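Local coordinates for suppressor protein MPT5 (Saccharomyces cerevisiae, PDB 5BZ1) that binds specific sequence elements in the 3'-UTRs of target mRNAs through its Pumilio repeats and so regulates their expression after transcription, at residues L13-L18 with D43-Q48; D55-P60 with F90-N95; N168-I173 with V203-G208; C190-I195 with I225-F230. One frame throughout, in Å; residues are numbered along the deposited sequence.

Contact 1 of 4, residues L13-L18 with D43-Q48; sequences LDYIKL and DLMYEQ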
loop_
_atom_site.group_PDB
_atom_site.type_symbol
_atom_site.label_atom_id
_atom_site.label_comp_id
_atom_site.label_asym_id
_atom_site.label_seq_id
_atom_site.Cartn_x
_atom_site.Cartn_y
_atom_site.Cartn_z
ATOM N N LEU A 13 39.199 -22.875 15.613
ATOM C CA LEU A 13 38.020 -22.355 16.305
ATOM C C LEU A 13 36.805 -23.257 16.092
ATOM O O LEU A 13 36.635 -23.833 15.016
ATOM C CB LEU A 13 37.699 -20.936 15.828
ATOM C CG LEU A 13 38.692 -19.847 16.225
ATOM C CD1 LEU A 13 38.224 -18.486 15.733
ATOM C CD2 LEU A 13 38.883 -19.831 17.730
ATOM N N ASP A 14 35.967 -23.382 17.121
ATOM C CA ASP A 14 34.709 -24.107 16.992
ATOM C C ASP A 14 33.621 -23.126 16.567
ATOM O O ASP A 14 32.927 -22.547 17.403
ATOM C CB ASP A 14 34.332 -24.786 18.308
ATOM C CG ASP A 14 33.308 -25.892 18.121
ATOM O OD1 ASP A 14 32.657 -25.938 17.053
ATOM O OD2 ASP A 14 33.147 -26.713 19.046
ATOM N N TYR A 15 33.478 -22.948 15.257
ATOM C CA TYR A 15 32.636 -21.892 14.711
ATOM C C TYR A 15 31.146 -22.021 15.022
ATOM O O TYR A 15 30.486 -21.016 15.290
ATOM C CB TYR A 15 32.889 -21.735 13.207
ATOM C CG TYR A 15 34.252 -21.152 12.922
ATOM C CD1 TYR A 15 34.467 -19.784 13.001
ATOM C CD2 TYR A 15 35.331 -21.968 12.608
ATOM C CE1 TYR A 15 35.711 -19.241 12.760
ATOM C CE2 TYR A 15 36.582 -21.433 12.364
ATOM C CZ TYR A 15 36.765 -20.067 12.441
ATOM O OH TYR A 15 38.005 -19.526 12.202
ATOM N N ILE A 16 30.611 -23.239 14.999
ATOM C CA ILE A 16 29.183 -23.411 15.271
ATOM C C ILE A 16 28.845 -23.058 16.723
ATOM O O ILE A 16 27.778 -22.500 16.999
ATOM C CB ILE A 16 28.667 -24.823 14.892
ATOM C CG1 ILE A 16 27.138 -24.856 14.909
ATOM C CG2 ILE A 16 29.244 -25.896 15.812
ATOM C CD1 ILE A 16 26.503 -23.804 14.021
ATOM N N LYS A 17 29.763 -23.354 17.641
ATOM C CA LYS A 17 29.562 -23.025 19.049
ATOM C C LYS A 17 29.662 -21.521 19.278
ATOM O O LYS A 17 28.895 -20.952 20.053
ATOM C CB LYS A 17 30.572 -23.761 19.933
ATOM C CG LYS A 17 30.460 -25.275 19.865
ATOM C CD LYS A 17 29.022 -25.739 20.053
ATOM C CE LYS A 17 28.849 -27.197 19.643
ATOM N NZ LYS A 17 27.441 -27.653 19.802
ATOM N N LEU A 18 30.612 -20.884 18.601
ATOM C CA LEU A 18 30.777 -19.435 18.683
ATOM C C LEU A 18 29.582 -18.708 18.060
ATOM O O LEU A 18 29.162 -17.657 18.539
ATOM C CB LEU A 18 32.073 -19.001 17.992
ATOM C CG LEU A 18 33.395 -19.542 18.546
ATOM C CD1 LEU A 18 34.568 -19.115 17.678
ATOM C CD2 LEU A 18 33.601 -19.063 19.965
ATOM N N ASP A 43 35.848 -18.165 4.983
ATOM C CA ASP A 43 35.915 -19.478 4.358
ATOM C C ASP A 43 35.925 -20.620 5.380
ATOM O O ASP A 43 35.247 -21.628 5.192
ATOM C CB ASP A 43 37.139 -19.562 3.441
ATOM C CG ASP A 43 37.069 -18.583 2.282
ATOM O OD1 ASP A 43 35.952 -18.138 1.949
ATOM O OD2 ASP A 43 38.129 -18.263 1.704
ATOM N N LEU A 44 36.692 -20.460 6.456
ATOM C CA LEU A 44 36.753 -21.472 7.512
ATOM C C LEU A 44 35.390 -21.639 8.189
ATOM O O LEU A 44 34.889 -22.755 8.353
ATOM C CB LEU A 44 37.818 -21.100 8.550
ATOM C CG LEU A 44 39.284 -21.244 8.129
ATOM C CD1 LEU A 44 40.215 -20.509 9.084
ATOM C CD2 LEU A 44 39.675 -22.707 8.055
ATOM N N MET A 45 34.799 -20.512 8.567
ATOM C CA MET A 45 33.491 -20.460 9.207
ATOM C C MET A 45 32.420 -21.119 8.340
ATOM O O MET A 45 31.613 -21.917 8.825
ATOM C CB MET A 45 33.133 -18.993 9.436
ATOM C CG MET A 45 31.844 -18.709 10.140
ATOM S SD MET A 45 31.502 -16.946 9.979
ATOM C CE MET A 45 33.067 -16.232 10.489
ATOM N N TYR A 46 32.434 -20.777 7.053
ATOM C CA TYR A 46 31.409 -21.206 6.107
ATOM C C TYR A 46 31.266 -22.722 6.041
ATOM O O TYR A 46 30.157 -23.249 6.130
ATOM C CB TYR A 46 31.720 -20.655 4.712
ATOM C CG TYR A 46 30.608 -20.858 3.711
ATOM C CD1 TYR A 46 29.606 -19.910 3.562
ATOM C CD2 TYR A 46 30.559 -21.994 2.914
ATOM C CE1 TYR A 46 28.587 -20.086 2.655
ATOM C CE2 TYR A 46 29.539 -22.182 2.001
ATOM C CZ TYR A 46 28.556 -21.222 1.878
ATOM O OH TYR A 46 27.534 -21.394 0.975
ATOM N N GLU A 47 32.387 -23.417 5.879
ATOM C CA GLU A 47 32.370 -24.868 5.724
ATOM C C GLU A 47 31.829 -25.587 6.958
ATOM O O GLU A 47 31.230 -26.658 6.848
ATOM C CB GLU A 47 33.768 -25.386 5.378
ATOM C CG GLU A 47 34.264 -24.935 4.015
ATOM C CD GLU A 47 33.354 -25.384 2.888
ATOM O OE1 GLU A 47 32.835 -26.519 2.955
ATOM O OE2 GLU A 47 33.153 -24.600 1.937
ATOM N N GLN A 48 32.035 -24.989 8.128
ATOM C CA GLN A 48 31.595 -25.598 9.380
ATOM C C GLN A 48 30.140 -25.286 9.736
ATOM O O GLN A 48 29.475 -26.085 10.393
ATOM C CB GLN A 48 32.522 -25.201 10.536
ATOM C CG GLN A 48 33.929 -25.818 10.460
ATOM C CD GLN A 48 34.754 -25.556 11.711
ATOM O OE1 GLN A 48 34.218 -25.193 12.760
ATOM N NE2 GLN A 48 36.065 -25.743 11.606
HETATM O O HOH W 1 32.227 -25.827 14.557
#

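Contact 2 of 4, residues D55-P60 with F90-N95; sequences DLILDP and FQISIN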
loop_
_atom_site.group_PDB
_atom_site.type_symbol
_atom_site.label_atom_id
_atom_site.label_comp_id
_atom_site.label_asym_id
_atom_site.label_seq_id
_atom_site.Cartn_x
_atom_site.Cartn_y
_atom_site.Cartn_z
ATOM N N ASP A 55 19.256 -23.097 11.117
ATOM C CA ASP A 55 19.312 -22.962 12.569
ATOM C C ASP A 55 19.844 -21.583 12.972
ATOM O O ASP A 55 19.269 -20.910 13.828
ATOM C CB ASP A 55 20.200 -24.060 13.165
ATOM C CG ASP A 55 19.870 -25.442 12.621
ATOM O OD1 ASP A 55 19.309 -26.270 13.370
ATOM O OD2 ASP A 55 20.175 -25.695 11.437
ATOM N N LEU A 56 20.935 -21.167 12.336
ATOM C CA LEU A 56 21.570 -19.888 12.635
ATOM C C LEU A 56 20.688 -18.694 12.257
ATOM O O LEU A 56 20.596 -17.717 13.002
ATOM C CB LEU A 56 22.923 -19.796 11.928
ATOM C CG LEU A 56 23.939 -20.849 12.367
ATOM C CD1 LEU A 56 25.254 -20.690 11.621
ATOM C CD2 LEU A 56 24.166 -20.770 13.867
ATOM N N ILE A 57 20.041 -18.787 11.099
ATOM C CA ILE A 57 19.124 -17.753 10.622
ATOM C C ILE A 57 18.025 -17.465 11.648
ATOM O O ILE A 57 17.574 -16.325 11.791
ATOM C CB ILE A 57 18.519 -18.162 9.256
ATOM C CG1 ILE A 57 19.498 -17.833 8.130
ATOM C CG2 ILE A 57 17.179 -17.479 9.002
ATOM C CD1 ILE A 57 19.148 -18.470 6.798
ATOM N N LEU A 58 17.627 -18.500 12.381
ATOM C CA LEU A 58 16.568 -18.382 13.377
ATOM C C LEU A 58 17.093 -18.087 14.786
ATOM O O LEU A 58 16.307 -17.933 15.724
ATOM C CB LEU A 58 15.732 -19.663 13.394
ATOM C CG LEU A 58 15.133 -20.075 12.049
ATOM C CD1 LEU A 58 14.438 -21.419 12.155
ATOM C CD2 LEU A 58 14.157 -19.019 11.563
ATOM N N ASP A 59 18.413 -17.999 14.930
ATOM C CA ASP A 59 19.032 -17.894 16.249
ATOM C C ASP A 59 19.154 -16.443 16.713
ATOM O O ASP A 59 19.457 -15.558 15.911
ATOM C CB ASP A 59 20.410 -18.557 16.231
ATOM C CG ASP A 59 20.998 -18.722 17.616
ATOM O OD1 ASP A 59 20.671 -19.729 18.283
ATOM O OD2 ASP A 59 21.780 -17.843 18.039
ATOM N N PRO A 60 18.904 -16.199 18.013
ATOM C CA PRO A 60 18.971 -14.859 18.613
ATOM C C PRO A 60 20.306 -14.160 18.368
ATOM O O PRO A 60 20.334 -12.931 18.275
ATOM C CB PRO A 60 18.807 -15.141 20.107
ATOM C CG PRO A 60 17.988 -16.387 20.161
ATOM C CD PRO A 60 18.428 -17.210 18.978
ATOM N N PHE A 90 8.893 -19.403 4.469
ATOM C CA PHE A 90 7.728 -19.102 5.301
ATOM C C PHE A 90 8.086 -19.142 6.779
ATOM O O PHE A 90 7.773 -18.216 7.529
ATOM C CB PHE A 90 6.564 -20.066 5.036
ATOM C CG PHE A 90 5.381 -19.839 5.947
ATOM C CD1 PHE A 90 4.510 -18.781 5.720
ATOM C CD2 PHE A 90 5.144 -20.674 7.035
ATOM C CE1 PHE A 90 3.421 -18.557 6.557
ATOM C CE2 PHE A 90 4.059 -20.458 7.879
ATOM C CZ PHE A 90 3.195 -19.397 7.638
ATOM N N GLN A 91 8.727 -20.229 7.193
ATOM C CA GLN A 91 9.151 -20.404 8.580
ATOM C C GLN A 91 10.096 -19.288 9.010
ATOM O O GLN A 91 10.014 -18.771 10.128
ATOM C CB GLN A 91 9.846 -21.756 8.744
ATOM C CG GLN A 91 10.557 -21.935 10.078
ATOM C CD GLN A 91 11.363 -23.211 10.128
ATOM O OE1 GLN A 91 11.544 -23.879 9.111
ATOM N NE2 GLN A 91 11.848 -23.561 11.313
ATOM N N ILE A 92 10.993 -18.917 8.106
ATOM C CA ILE A 92 11.959 -17.867 8.374
ATOM C C ILE A 92 11.291 -16.493 8.496
ATOM O O ILE A 92 11.609 -15.724 9.402
ATOM C CB ILE A 92 13.035 -17.836 7.279
ATOM C CG1 ILE A 92 13.870 -19.122 7.322
ATOM C CG2 ILE A 92 13.930 -16.625 7.439
ATOM C CD1 ILE A 92 14.783 -19.315 6.119
ATOM N N SER A 93 10.363 -16.197 7.591
ATOM C CA SER A 93 9.732 -14.880 7.532
ATOM C C SER A 93 8.861 -14.546 8.750
ATOM O O SER A 93 8.779 -13.389 9.159
ATOM C CB SER A 93 8.919 -14.742 6.243
ATOM O OG SER A 93 9.731 -14.971 5.108
ATOM N N ILE A 94 8.210 -15.556 9.322
ATOM C CA ILE A 94 7.371 -15.348 10.501
ATOM C C ILE A 94 8.199 -15.309 11.784
ATOM O O ILE A 94 7.680 -15.005 12.859
ATOM C CB ILE A 94 6.307 -16.445 10.656
ATOM C CG1 ILE A 94 6.966 -17.803 10.907
ATOM C CG2 ILE A 94 5.393 -16.496 9.435
ATOM C CD1 ILE A 94 5.972 -18.934 11.090
ATOM N N ASN A 95 9.482 -15.637 11.673
ATOM C CA ASN A 95 10.362 -15.668 12.837
ATOM C C ASN A 95 10.938 -14.285 13.132
ATOM O O ASN A 95 11.332 -13.565 12.210
ATOM C CB ASN A 95 11.496 -16.669 12.617
ATOM C CG ASN A 95 12.259 -16.976 13.891
ATOM O OD1 ASN A 95 13.296 -16.374 14.171
ATOM N ND2 ASN A 95 11.747 -17.920 14.672
HETATM O O HOH W 2 13.809 -18.628 16.774
#

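Contact 3 of 4, residues N168-I173 with V203-G208; sequences NNIITI and VQFLPG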
loop_
_atom_site.group_PDB
_atom_site.type_symbol
_atom_site.label_atom_id
_atom_site.label_comp_id
_atom_site.label_asym_id
_atom_site.label_seq_id
_atom_site.Cartn_x
_atom_site.Cartn_y
_atom_site.Cartn_z
ATOM N N ASN A 168 -11.586 -14.254 -1.834
ATOM C CA ASN A 168 -11.834 -12.989 -1.144
ATOM C C ASN A 168 -10.647 -12.513 -0.300
ATOM O O ASN A 168 -10.822 -11.746 0.653
ATOM C CB ASN A 168 -13.089 -13.082 -0.271
ATOM C CG ASN A 168 -12.910 -14.025 0.902
ATOM O OD1 ASN A 168 -12.218 -15.038 0.801
ATOM N ND2 ASN A 168 -13.531 -13.691 2.028
ATOM N N ASN A 169 -9.445 -12.961 -0.654
ATOM C CA ASN A 169 -8.240 -12.555 0.059
ATOM C C ASN A 169 -8.000 -11.041 0.025
ATOM O O ASN A 169 -7.293 -10.507 0.876
ATOM C CB ASN A 169 -7.012 -13.299 -0.478
ATOM C CG ASN A 169 -7.050 -14.792 -0.183
ATOM O OD1 ASN A 169 -7.884 -15.264 0.585
ATOM N ND2 ASN A 169 -6.130 -15.537 -0.787
ATOM N N ILE A 170 -8.579 -10.356 -0.959
ATOM C CA ILE A 170 -8.454 -8.900 -1.035
ATOM C C ILE A 170 -9.010 -8.242 0.233
ATOM O O ILE A 170 -8.487 -7.228 0.695
ATOM C CB ILE A 170 -9.128 -8.312 -2.306
ATOM C CG1 ILE A 170 -8.813 -6.820 -2.446
ATOM C CG2 ILE A 170 -10.638 -8.525 -2.290
ATOM C CD1 ILE A 170 -7.331 -6.524 -2.583
ATOM N N ILE A 171 -10.050 -8.846 0.806
ATOM C CA ILE A 171 -10.618 -8.373 2.064
ATOM C C ILE A 171 -9.644 -8.629 3.219
ATOM O O ILE A 171 -9.285 -7.711 3.963
ATOM C CB ILE A 171 -11.956 -9.067 2.371
ATOM C CG1 ILE A 171 -12.974 -8.792 1.265
ATOM C CG2 ILE A 171 -12.507 -8.599 3.717
ATOM C CD1 ILE A 171 -13.537 -7.387 1.309
ATOM N N THR A 172 -9.227 -9.885 3.356
ATOM C CA THR A 172 -8.315 -10.308 4.419
ATOM C C THR A 172 -7.089 -9.398 4.512
ATOM O O THR A 172 -6.620 -9.074 5.602
ATOM C CB THR A 172 -7.849 -11.760 4.204
ATOM O OG1 THR A 172 -8.982 -12.597 3.948
ATOM C CG2 THR A 172 -7.096 -12.278 5.432
ATOM N N ILE A 173 -6.597 -8.971 3.353
ATOM C CA ILE A 173 -5.417 -8.120 3.266
ATOM C C ILE A 173 -5.716 -6.625 3.460
ATOM O O ILE A 173 -5.066 -5.962 4.267
ATOM C CB ILE A 173 -4.690 -8.356 1.924
ATOM C CG1 ILE A 173 -4.021 -9.733 1.934
ATOM C CG2 ILE A 173 -3.663 -7.263 1.656
ATOM C CD1 ILE A 173 -3.712 -10.285 0.557
ATOM N N VAL A 203 -12.883 -3.904 -6.623
ATOM C CA VAL A 203 -14.221 -3.479 -7.030
ATOM C C VAL A 203 -15.265 -4.539 -6.678
ATOM O O VAL A 203 -16.361 -4.213 -6.223
ATOM C CB VAL A 203 -14.278 -3.152 -8.539
ATOM C CG1 VAL A 203 -15.717 -2.899 -8.994
ATOM C CG2 VAL A 203 -13.401 -1.946 -8.852
ATOM N N GLN A 204 -14.912 -5.806 -6.881
ATOM C CA GLN A 204 -15.812 -6.919 -6.587
ATOM C C GLN A 204 -16.237 -6.936 -5.118
ATOM O O GLN A 204 -17.392 -7.231 -4.800
ATOM C CB GLN A 204 -15.154 -8.252 -6.961
ATOM C CG GLN A 204 -15.943 -9.482 -6.517
ATOM C CD GLN A 204 -15.328 -10.791 -6.985
ATOM O OE1 GLN A 204 -14.347 -10.801 -7.730
ATOM N NE2 GLN A 204 -15.909 -11.907 -6.551
ATOM N N PHE A 205 -15.305 -6.599 -4.231
ATOM C CA PHE A 205 -15.564 -6.635 -2.795
ATOM C C PHE A 205 -15.615 -5.241 -2.179
ATOM O O PHE A 205 -15.322 -5.064 -0.996
ATOM C CB PHE A 205 -14.504 -7.483 -2.094
ATOM C CG PHE A 205 -14.565 -8.938 -2.448
ATOM C CD1 PHE A 205 -15.406 -9.798 -1.754
ATOM C CD2 PHE A 205 -13.791 -9.447 -3.478
ATOM C CE1 PHE A 205 -15.470 -11.142 -2.080
ATOM C CE2 PHE A 205 -13.848 -10.789 -3.810
ATOM C CZ PHE A 205 -14.689 -11.638 -3.111
ATOM N N LEU A 206 -16.000 -4.262 -2.990
ATOM C CA LEU A 206 -16.110 -2.868 -2.560
ATOM C C LEU A 206 -16.901 -2.623 -1.257
ATOM O O LEU A 206 -16.450 -1.843 -0.410
ATOM C CB LEU A 206 -16.665 -2.007 -3.699
ATOM C CG LEU A 206 -16.562 -0.492 -3.556
ATOM C CD1 LEU A 206 -15.115 -0.077 -3.403
ATOM C CD2 LEU A 206 -17.166 0.178 -4.770
ATOM N N PRO A 207 -18.076 -3.276 -1.089
ATOM C CA PRO A 207 -18.839 -3.006 0.137
ATOM C C PRO A 207 -18.099 -3.386 1.422
ATOM O O PRO A 207 -18.367 -2.786 2.463
ATOM C CB PRO A 207 -20.085 -3.884 -0.025
ATOM C CG PRO A 207 -20.238 -4.055 -1.496
ATOM C CD PRO A 207 -18.828 -4.152 -2.008
ATOM N N GLY A 208 -17.192 -4.355 1.354
ATOM C CA GLY A 208 -16.447 -4.767 2.532
ATOM C C GLY A 208 -15.174 -3.961 2.738
ATOM O O GLY A 208 -14.424 -4.200 3.689
#

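Contact 4 of 4, residues C190-I195 with I225-F230; sequences CTLQQI and IKELDF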
loop_
_atom_site.group_PDB
_atom_site.type_symbol
_atom_site.label_atom_id
_atom_site.label_comp_id
_atom_site.label_asym_id
_atom_site.label_seq_id
_atom_site.Cartn_x
_atom_site.Cartn_y
_atom_site.Cartn_z
ATOM N N CYS A 190 4.227 -2.049 -8.892
ATOM C CA CYS A 190 3.890 -3.161 -9.780
ATOM C C CYS A 190 3.401 -2.682 -11.151
ATOM O O CYS A 190 3.137 -1.492 -11.338
ATOM C CB CYS A 190 2.866 -4.092 -9.128
ATOM S SG CYS A 190 1.220 -3.376 -8.941
ATOM N N THR A 191 3.295 -3.602 -12.110
ATOM C CA THR A 191 2.916 -3.242 -13.480
ATOM C C THR A 191 1.442 -2.863 -13.583
ATOM O O THR A 191 0.636 -3.235 -12.731
ATOM C CB THR A 191 3.209 -4.378 -14.481
ATOM O OG1 THR A 191 2.140 -5.333 -14.463
ATOM C CG2 THR A 191 4.521 -5.070 -14.139
ATOM N N LEU A 192 1.098 -2.127 -14.636
ATOM C CA LEU A 192 -0.274 -1.678 -14.843
ATOM C C LEU A 192 -1.241 -2.862 -14.882
ATOM O O LEU A 192 -2.298 -2.831 -14.248
ATOM C CB LEU A 192 -0.378 -0.851 -16.126
ATOM C CG LEU A 192 -1.639 -0.011 -16.315
ATOM C CD1 LEU A 192 -2.093 0.575 -14.989
ATOM C CD2 LEU A 192 -1.385 1.100 -17.318
ATOM N N GLN A 193 -0.857 -3.915 -15.601
ATOM C CA GLN A 193 -1.696 -5.103 -15.733
ATOM C C GLN A 193 -1.866 -5.855 -14.411
ATOM O O GLN A 193 -2.893 -6.498 -14.185
ATOM C CB GLN A 193 -1.165 -6.022 -16.838
ATOM C CG GLN A 193 -1.520 -5.529 -18.245
ATOM C CD GLN A 193 -0.910 -6.373 -19.347
ATOM O OE1 GLN A 193 0.164 -6.951 -19.183
ATOM N NE2 GLN A 193 -1.596 -6.446 -20.482
ATOM N N GLN A 194 -0.861 -5.767 -13.542
ATOM C CA GLN A 194 -0.970 -6.335 -12.201
ATOM C C GLN A 194 -1.919 -5.505 -11.332
ATOM O O GLN A 194 -2.644 -6.051 -10.503
ATOM C CB GLN A 194 0.409 -6.457 -11.537
ATOM C CG GLN A 194 1.298 -7.569 -12.118
ATOM C CD GLN A 194 2.739 -7.469 -11.648
ATOM O OE1 GLN A 194 3.200 -6.394 -11.265
ATOM N NE2 GLN A 194 3.459 -8.586 -11.681
ATOM N N ILE A 195 -1.905 -4.187 -11.523
ATOM C CA ILE A 195 -2.834 -3.300 -10.823
ATOM C C ILE A 195 -4.278 -3.625 -11.211
ATOM O O ILE A 195 -5.170 -3.657 -10.358
ATOM C CB ILE A 195 -2.542 -1.812 -11.126
ATOM C CG1 ILE A 195 -1.150 -1.419 -10.635
ATOM C CG2 ILE A 195 -3.590 -0.903 -10.490
ATOM C CD1 ILE A 195 -0.755 0.007 -10.982
ATOM N N ILE A 225 -4.184 6.802 -8.734
ATOM C CA ILE A 225 -3.530 6.220 -9.903
ATOM C C ILE A 225 -4.226 6.675 -11.190
ATOM O O ILE A 225 -5.292 6.168 -11.546
ATOM C CB ILE A 225 -3.495 4.683 -9.833
ATOM C CG1 ILE A 225 -2.890 4.228 -8.505
ATOM C CG2 ILE A 225 -2.710 4.112 -11.008
ATOM C CD1 ILE A 225 -2.873 2.724 -8.319
ATOM N N LYS A 226 -3.604 7.629 -11.880
ATOM C CA LYS A 226 -4.194 8.274 -13.053
ATOM C C LYS A 226 -4.515 7.313 -14.197
ATOM O O LYS A 226 -5.503 7.497 -14.909
ATOM C CB LYS A 226 -3.280 9.396 -13.548
ATOM C CG LYS A 226 -2.984 10.457 -12.497
ATOM C CD LYS A 226 -1.975 11.481 -12.998
ATOM C CE LYS A 226 -1.746 12.578 -11.962
ATOM N NZ LYS A 226 -1.025 13.756 -12.532
ATOM N N GLU A 227 -3.685 6.289 -14.368
ATOM C CA GLU A 227 -3.877 5.321 -15.443
ATOM C C GLU A 227 -5.151 4.489 -15.265
ATOM O O GLU A 227 -5.550 3.761 -16.176
ATOM C CB GLU A 227 -2.657 4.399 -15.564
ATOM C CG GLU A 227 -1.356 5.105 -15.950
ATOM C CD GLU A 227 -0.693 5.826 -14.787
ATOM O OE1 GLU A 227 -1.231 5.785 -13.659
ATOM O OE2 GLU A 227 0.374 6.436 -15.004
ATOM N N LEU A 228 -5.784 4.600 -14.098
ATOM C CA LEU A 228 -7.017 3.869 -13.810
ATOM C C LEU A 228 -8.267 4.709 -14.085
ATOM O O LEU A 228 -9.382 4.178 -14.105
ATOM C CB LEU A 228 -7.041 3.394 -12.355
ATOM C CG LEU A 228 -5.923 2.472 -11.873
ATOM C CD1 LEU A 228 -6.213 1.955 -10.472
ATOM C CD2 LEU A 228 -5.729 1.319 -12.833
ATOM N N ASP A 229 -8.072 6.009 -14.297
ATOM C CA ASP A 229 -9.174 6.958 -14.476
ATOM C C ASP A 229 -10.236 6.498 -15.481
ATOM O O ASP A 229 -11.434 6.673 -15.249
ATOM C CB ASP A 229 -8.632 8.328 -14.905
ATOM C CG ASP A 229 -7.900 9.052 -13.783
ATOM O OD1 ASP A 229 -7.673 8.438 -12.720
ATOM O OD2 ASP A 229 -7.539 10.233 -13.973
ATOM N N PHE A 230 -9.794 5.897 -16.583
ATOM C CA PHE A 230 -10.685 5.564 -17.699
ATOM C C PHE A 230 -11.805 4.574 -17.351
ATOM O O PHE A 230 -12.809 4.506 -18.059
ATOM C CB PHE A 230 -9.883 5.070 -18.914
ATOM C CG PHE A 230 -9.384 3.657 -18.786
ATOM C CD1 PHE A 230 -10.050 2.615 -19.419
ATOM C CD2 PHE A 230 -8.249 3.368 -18.036
ATOM C CE1 PHE A 230 -9.597 1.310 -19.308
ATOM C CE2 PHE A 230 -7.790 2.065 -17.918
ATOM C CZ PHE A 230 -8.466 1.034 -18.554
#

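Contact 1 of 4, residues L13-L18 with D43-Q48
The start of helix 15-19 lies against helix 38-49, with CA of Tyr15 and CA of Met45 only 5.8 Å apart. The contact packs two helices of the first Pumilio repeat region of the PUF RNA-binding domain, at the N-terminal end of the array; Gln48 is the first residue of repeat 2. Tyr15 carries the contact. Its CG stands anti to its carbonyl carbon (chi1 -70°), which sends the ring toward the second helix. CA of Met45 sits over one ring face, 4.0 Å from the centroid, in a CH-pi contact. CB of Leu13, from the ring's own segment, lies over the opposite face. Met45 CB touches Tyr15 CD1 at 3.9 Å, and the two side chains cross at about a right angle. CB of Leu44 meets CE2 of the ring at 4.0 Å. The phenol OH is hydrogen-bonded to the backbone O of Leu10. Gln48 reaches the ring edge with an extended chain, its amide plane turned 71° from the ring. Its OE1 accepts a weak bond from the backbone N of Tyr15. A water also donates to this OE1 and to Asp14 OD1, and accepts from the backbone N of Ile16 at 3.1 Å.

Contact 2 of 4, residues D55-P60 with F90-N95
Leu58 reaches across with both methyls and lies over Ile92, between the side chains of Gln91 and Asn95. The contact joins Pumilio repeats 2 and 3, where the end of helix 53-57 packs beside helix 89-93. CD2 of Leu58 presses on the Asn95 amide, 3.6 Å from its CG. The other methyl, CD1, meets the amide end of Gln91, 3.5 Å from NE2. Gln91 gets there because its CG is anti to its backbone N (chi1 169°) and the chain is extended beyond it; it crosses Leu58 at about a right angle. Deeper down, two buried isoleucines meet. Ile57 CG2 touches Ile92 CG2 at 3.7 Å, branch methyl against branch methyl. Leu54 of the first helix and Leu102 of helix 98-107 also pack on Ile92. No direct hydrogen bond links the two segments. Asn95 has another task: its OD1 accepts from the backbone N of Tyr97 and of Gly98, capping the start of helix 98-107. This grip fixes the amide, and its other end serves the neighbouring repeat through water. One water accepts from Asn95 ND2 at 3.0 Å and donates to the backbone O of Leu58 at 2.8 Å.

Contact 3 of 4, residues N168-I173 with V203-G208
Neighbouring Pumilio repeats 5 and 6 meet here, where the short helix 169-174 faces the residues that follow helix 192-204. The joint is a hydrophobic surface contact without a hydrogen bond between the segments. Phe205 is its centre. It is the first residue to leave helical backbone angles after helix 192-204. With CG anti to its carbonyl carbon (chi1 -67°), its ring points at the start of the short helix. Three residues there meet different parts of it. Ile170 brings its CG2 branch to CD2 of the ring at 3.5 Å, while its CG1 branch leads away. CB of Asn168 lies 3.6 Å from ring atom CE1, and the Asn168 amide turns away, so the aliphatic part of this polar residue does the touching. Ile171 packs nearer the base of the ring and crosses Phe205 at about a right angle. Its CG1 is 4.0 Å from CD1 of the ring, while its terminal CD1 is 3.5 Å from Phe205 CB. Ile170 is buried, and it also packs on Lys201 and Ile202 of helix 192-204. Beyond Phe205, the Ile171 methyl reaches the glycine backbone: its CD1 lies 4.1 Å from C of Gly208.

Contact 4 of 4, residues C190-I195 with I225-F230
Leu192 and Ile195, one turn apart on helix 192-204, face Ile225, Glu227 and Leu228 in the turn before helix 229-240. The contact ties Pumilio repeats 5 and 6 together by apolar packing. The Ile195 CG2 methyl is the inner bump. It fits against the forked end of Leu228, with CD1 and CD2 of that leucine each 3.9 Å from it. CD1 of Ile225 borders the same methyl more loosely, at 4.3 Å, so three methyls face it from the second segment. The branch points at them because CG2 of Ile195 is anti to the backbone N while CG1 lies beside that N, anti to the carbonyl carbon (chi1 -62°). Toward the surface the shapes reverse. The fork now belongs to Leu192, and the single carbon to Glu227. CB of Glu227 sits at the mouth of that fork, 3.9 Å from both CD1 and CD2 of Leu192. Leu192 CD1 also approaches Leu228 CD2, joining the outer and inner layers. Phe196, next to Ile195 on helix 192-204, also touches Leu228. Helix 192-204 begins with a capping box: Gln194 N donates to Thr191 OG1 at 3.2 Å, and Thr191 N donates to Gln194 OE1 at 2.9 Å.

Contact 1 lies almost wholly in Pumilio repeat 1, with Gln48 just over the border into repeat 2; contacts 2, 3 and 4 join adjacent repeats along the array. Contacts 1, 2 and 4 are partly buried, and contact 3 is a surface contact. Contacts 3 and 4 bind the same pair of repeats near opposite ends of helix 192-204, with centres about 18 Å apart. Contacts 1 and 2 touch directly through Ile16 CD1 and Leu56 CD2, 3.8 Å apart. Their chemistry differs. Contact 1 has a weak direct hydrogen bond and a water; contact 2 has a water bridge alone; contacts 3 and 4 are apolar, without hydrogen bonds across them. Contact 2 comes nearest the RNA, about 4 Å between nearest atoms.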